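Long-range contact in UDP-N-acetylglucosamine 4,6-dehydratase (Vibrio fischeri, PDB 3PVZ), which probably acts as a lyase that dehydrates UDP-N-acetylglucosamine, binding NAD in a Rossmann-type domain: residues 128-139 with 364-375. Numbering follows the deposited sequence.
Sequences EKDPFTLMRMID and MKTDRQWTKEEI
The first turns of helix 131-154 meet the end of helix 351-367, the start of helix 372-382 and the link between them, the CA atoms of P131 and K372 coming closest at 4.5 Å. P131, suited to a helix's first turn because no amide hydrogen is needed there, sets CB 3.5 Å from K372 N. Its carbonyl oxygen takes two donors from opposite faces of its plane: M135 N and, at 2.9 Å, W370 NE1, a nearly straight bond (167°) in the indole plane that satisfies the only polar atom of the buried W370 side chain. Over one indole face lies M135, a selenomethionine; bends at chi2 (61°) and chi3 place CE 3.7 Å from the centroid of the five-membered ring in a CH-pi contact. SE sits farther off over the six-membered ring, a looser Met-aromatic contact. This packing sets the two C-terminal helices and their link against the Rossmann-type domain, the second helix opened by a T371-E374 capping box. Branched I375 offers two methyls tip to tip, CD1 to L134 and CG2 to I138 CD1 (3.6 Å). Extended K372 passes L134 CD2 with its methylenes and carries NZ to E128 O (3.0 Å) and, weakly, E128 OE1; E128 OE2 accepts from M174 N. K365 NZ forms a salt bridge with D139 OD1 on its syn side, perhaps offsetting the crowding of D139 OD2 against E102 of the second subunit.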
loop_
_atom_site.group_PDB
_atom_site.type_symbol
_atom_site.label_atom_id
_atom_site.label_comp_id
_atom_site.label_asym_id
_atom_site.label_seq_id
_atom_site.Cartn_x
_atom_site.Cartn_y
_atom_site.Cartn_z
ATOM N N GLU A 128 6.551 4.421 13.346
ATOM C CA GLU A 128 7.503 5.182 14.137
ATOM C C GLU A 128 8.890 4.604 14.312
ATOM O O GLU A 128 9.753 5.305 14.826
ATOM C CB GLU A 128 6.986 5.253 15.567
ATOM C CG GLU A 128 6.348 6.500 15.911
ATOM C CD GLU A 128 5.933 6.477 17.359
ATOM O OE1 GLU A 128 6.830 6.324 18.220
ATOM O OE2 GLU A 128 4.719 6.624 17.608
ATOM N N LYS A 129 9.061 3.316 14.025
ATOM C CA LYS A 129 10.306 2.580 14.338
ATOM C C LYS A 129 11.538 3.387 14.071
ATOM O O LYS A 129 12.419 3.500 14.900
ATOM C CB LYS A 129 10.455 1.358 13.412
ATOM C CG LYS A 129 9.761 0.078 13.872
ATOM C CD LYS A 129 9.830 -1.059 12.812
ATOM C CE LYS A 129 9.791 -0.632 11.352
ATOM N NZ LYS A 129 11.168 -0.251 10.744
ATOM N N ASP A 130 11.597 3.887 12.845
ATOM C CA ASP A 130 12.834 4.351 12.265
ATOM C C ASP A 130 12.624 5.740 11.721
ATOM O O ASP A 130 11.520 6.148 11.516
ATOM C CB ASP A 130 13.285 3.385 11.170
ATOM C CG ASP A 130 12.369 3.401 9.957
ATOM O OD1 ASP A 130 11.370 2.654 9.928
ATOM O OD2 ASP A 130 12.667 4.151 9.011
ATOM N N PRO A 131 13.702 6.483 11.522
ATOM C CA PRO A 131 13.459 7.850 11.134
ATOM C C PRO A 131 12.984 7.999 9.669
ATOM O O PRO A 131 12.482 9.048 9.302
ATOM C CB PRO A 131 14.815 8.531 11.378
ATOM C CG PRO A 131 15.838 7.446 11.443
ATOM C CD PRO A 131 15.136 6.154 11.647
ATOM N N PHE A 132 13.109 6.953 8.862
ATOM C CA PHE A 132 12.811 7.080 7.446
ATOM C C PHE A 132 11.320 6.865 7.223
ATOM O O PHE A 132 10.672 7.677 6.588
ATOM C CB PHE A 132 13.699 6.137 6.645
ATOM C CG PHE A 132 15.118 6.081 7.161
ATOM C CD1 PHE A 132 15.925 7.213 7.126
ATOM C CD2 PHE A 132 15.622 4.915 7.731
ATOM C CE1 PHE A 132 17.230 7.180 7.627
ATOM C CE2 PHE A 132 16.919 4.874 8.226
ATOM C CZ PHE A 132 17.727 6.012 8.161
ATOM N N THR A 133 10.762 5.825 7.808
ATOM C CA THR A 133 9.322 5.636 7.786
ATOM C C THR A 133 8.582 6.800 8.462
ATOM O O THR A 133 7.543 7.244 7.973
ATOM C CB THR A 133 8.921 4.302 8.428
ATOM O OG1 THR A 133 9.734 3.243 7.898
ATOM C CG2 THR A 133 7.488 3.998 8.120
ATOM N N LEU A 134 9.151 7.325 9.540
ATOM C CA LEU A 134 8.574 8.441 10.273
ATOM C C LEU A 134 8.509 9.689 9.420
ATOM O O LEU A 134 7.555 10.439 9.488
ATOM C CB LEU A 134 9.429 8.708 11.511
ATOM C CG LEU A 134 8.982 9.656 12.626
ATOM C CD1 LEU A 134 7.558 9.371 13.098
ATOM C CD2 LEU A 134 9.951 9.558 13.801
HETATM N N MSE A 135 9.545 9.931 8.632
HETATM C CA MSE A 135 9.565 11.093 7.742
HETATM C C MSE A 135 8.514 10.891 6.670
HETATM O O MSE A 135 7.811 11.817 6.336
HETATM C CB MSE A 135 10.927 11.294 7.087
HETATM C CG MSE A 135 11.041 12.441 6.126
HETATM SE SE MSE A 135 10.698 14.114 6.977
HETATM C CE MSE A 135 12.554 14.481 7.534
ATOM N N ARG A 136 8.379 9.672 6.164
ATOM C CA ARG A 136 7.370 9.422 5.157
ATOM C C ARG A 136 5.955 9.684 5.695
ATOM O O ARG A 136 5.102 10.148 4.988
ATOM C CB ARG A 136 7.477 7.997 4.579
ATOM C CG ARG A 136 6.402 7.754 3.556
ATOM C CD ARG A 136 6.462 6.410 2.880
ATOM N NE ARG A 136 5.290 6.280 2.025
ATOM C CZ ARG A 136 4.553 5.179 1.884
ATOM N NH1 ARG A 136 4.824 4.069 2.543
ATOM N NH2 ARG A 136 3.484 5.199 1.132
HETATM N N MSE A 137 5.726 9.337 6.944
HETATM C CA MSE A 137 4.432 9.491 7.592
HETATM C C MSE A 137 4.131 10.964 7.717
HETATM O O MSE A 137 3.012 11.383 7.594
HETATM C CB MSE A 137 4.473 8.790 8.998
HETATM C CG MSE A 137 3.602 9.410 10.074
HETATM SE SE MSE A 137 3.701 8.525 11.827
HETATM C CE MSE A 137 2.383 7.173 11.175
ATOM N N ILE A 138 5.153 11.755 7.982
ATOM C CA ILE A 138 4.988 13.204 8.049
ATOM C C ILE A 138 4.644 13.751 6.654
ATOM O O ILE A 138 3.803 14.644 6.541
ATOM C CB ILE A 138 6.254 13.907 8.571
ATOM C CG1 ILE A 138 6.433 13.660 10.067
ATOM C CG2 ILE A 138 6.180 15.399 8.307
ATOM C CD1 ILE A 138 7.833 13.963 10.509
ATOM N N ASP A 139 5.270 13.200 5.617
ATOM C CA ASP A 139 5.063 13.677 4.240
ATOM C C ASP A 139 3.674 13.331 3.769
ATOM O O ASP A 139 2.957 14.201 3.204
ATOM C CB ASP A 139 6.089 13.084 3.251
ATOM C CG ASP A 139 7.408 13.829 3.251
ATOM O OD1 ASP A 139 7.419 15.004 3.682
ATOM O OD2 ASP A 139 8.448 13.240 2.818
HETATM N N MSE A 364 16.123 18.972 7.158
HETATM C CA MSE A 364 16.478 17.584 7.330
HETATM C C MSE A 364 16.552 16.916 5.951
HETATM O O MSE A 364 17.457 16.155 5.676
HETATM C CB MSE A 364 15.468 16.868 8.216
HETATM C CG MSE A 364 15.563 17.217 9.690
HETATM SE SE MSE A 364 14.192 16.271 10.709
HETATM C CE MSE A 364 13.506 17.801 11.737
ATOM N N LYS A 365 15.598 17.211 5.083
ATOM C CA LYS A 365 15.589 16.623 3.740
ATOM C C LYS A 365 16.761 17.085 2.864
ATOM O O LYS A 365 17.202 16.357 1.988
ATOM C CB LYS A 365 14.289 16.933 3.034
ATOM C CG LYS A 365 13.099 16.160 3.587
ATOM C CD LYS A 365 11.878 16.562 2.879
ATOM C CE LYS A 365 10.625 15.994 3.522
ATOM N NZ LYS A 365 9.384 16.283 2.696
ATOM N N THR A 366 17.242 18.293 3.103
ATOM C CA THR A 366 18.338 18.859 2.344
ATOM C C THR A 366 19.608 18.184 2.788
ATOM O O THR A 366 20.416 17.791 1.954
ATOM C CB THR A 366 18.433 20.373 2.557
ATOM O OG1 THR A 366 17.322 20.996 1.906
ATOM C CG2 THR A 366 19.751 20.948 1.998
ATOM N N ASP A 367 19.753 18.014 4.099
ATOM C CA ASP A 367 20.922 17.379 4.673
ATOM C C ASP A 367 21.032 15.889 4.316
ATOM O O ASP A 367 22.100 15.285 4.470
ATOM C CB ASP A 367 20.929 17.571 6.198
ATOM C CG ASP A 367 20.914 19.052 6.612
ATOM O OD1 ASP A 367 21.197 19.920 5.760
ATOM O OD2 ASP A 367 20.602 19.347 7.785
ATOM N N ARG A 368 19.939 15.317 3.826
ATOM C CA ARG A 368 19.844 13.909 3.434
ATOM C C ARG A 368 20.081 13.001 4.613
ATOM O O ARG A 368 20.376 11.819 4.440
ATOM C CB ARG A 368 20.804 13.518 2.287
ATOM C CG ARG A 368 20.902 14.448 1.067
ATOM C CD ARG A 368 19.591 14.877 0.503
ATOM N NE ARG A 368 19.218 14.234 -0.763
ATOM C CZ ARG A 368 18.161 14.614 -1.491
ATOM N NH1 ARG A 368 17.417 15.642 -1.081
ATOM N NH2 ARG A 368 17.856 13.996 -2.639
ATOM N N GLN A 369 19.945 13.550 5.813
ATOM C CA GLN A 369 20.194 12.799 7.048
ATOM C C GLN A 369 19.474 13.465 8.209
ATOM O O GLN A 369 19.423 14.697 8.285
ATOM C CB GLN A 369 21.710 12.685 7.340
ATOM C CG GLN A 369 22.340 13.842 8.160
ATOM C CD GLN A 369 23.813 14.130 7.802
ATOM O OE1 GLN A 369 24.634 13.213 7.635
ATOM N NE2 GLN A 369 24.145 15.419 7.684
ATOM N N TRP A 370 18.958 12.641 9.106
ATOM C CA TRP A 370 18.249 13.086 10.269
ATOM C C TRP A 370 18.056 11.886 11.208
ATOM O O TRP A 370 18.153 10.722 10.791
ATOM C CB TRP A 370 16.905 13.706 9.873
ATOM C CG TRP A 370 15.958 12.783 9.205
ATOM C CD1 TRP A 370 15.070 11.984 9.805
ATOM C CD2 TRP A 370 15.775 12.595 7.791
ATOM N NE1 TRP A 370 14.341 11.290 8.878
ATOM C CE2 TRP A 370 14.755 11.649 7.629
ATOM C CE3 TRP A 370 16.363 13.149 6.657
ATOM C CZ2 TRP A 370 14.318 11.217 6.379
ATOM C CZ3 TRP A 370 15.939 12.725 5.420
ATOM C CH2 TRP A 370 14.920 11.760 5.286
ATOM N N THR A 371 17.790 12.183 12.474
ATOM C CA THR A 371 17.631 11.172 13.501
ATOM C C THR A 371 16.178 11.163 13.911
ATOM O O THR A 371 15.490 12.176 13.768
ATOM C CB THR A 371 18.446 11.531 14.728
ATOM O OG1 THR A 371 18.028 12.816 15.185
ATOM C CG2 THR A 371 19.982 11.559 14.421
ATOM N N LYS A 372 15.710 10.038 14.442
ATOM C CA LYS A 372 14.388 9.987 15.035
ATOM C C LYS A 372 14.227 11.092 16.077
ATOM O O LYS A 372 13.237 11.816 16.089
ATOM C CB LYS A 372 14.129 8.631 15.701
ATOM C CG LYS A 372 12.808 8.644 16.506
ATOM C CD LYS A 372 12.191 7.287 16.744
ATOM C CE LYS A 372 10.707 7.466 17.096
ATOM N NZ LYS A 372 10.070 6.239 17.627
ATOM N N GLU A 373 15.218 11.215 16.946
ATOM C CA GLU A 373 15.107 12.091 18.098
ATOM C C GLU A 373 15.081 13.563 17.709
ATOM O O GLU A 373 14.540 14.378 18.427
ATOM C CB GLU A 373 16.235 11.783 19.099
ATOM C CG GLU A 373 15.979 10.474 19.878
ATOM C CD GLU A 373 14.820 10.602 20.894
ATOM O OE1 GLU A 373 14.933 11.467 21.804
ATOM O OE2 GLU A 373 13.803 9.853 20.772
ATOM N N GLU A 374 15.660 13.902 16.567
ATOM C CA GLU A 374 15.516 15.240 16.009
ATOM C C GLU A 374 14.045 15.552 15.673
ATOM O O GLU A 374 13.563 16.664 15.913
ATOM C CB GLU A 374 16.335 15.321 14.732
ATOM C CG GLU A 374 16.877 16.676 14.389
ATOM C CD GLU A 374 17.630 16.652 13.085
ATOM O OE1 GLU A 374 17.967 15.537 12.610
ATOM O OE2 GLU A 374 17.854 17.752 12.524
ATOM N N ILE A 375 13.341 14.569 15.111
ATOM C CA ILE A 375 11.926 14.753 14.760
ATOM C C ILE A 375 11.082 14.868 16.036
ATOM O O ILE A 375 10.271 15.792 16.167
ATOM C CB ILE A 375 11.373 13.610 13.866
ATOM C CG1 ILE A 375 12.259 13.382 12.632
ATOM C CG2 ILE A 375 9.932 13.932 13.415
ATOM C CD1 ILE A 375 11.651 12.472 11.590
#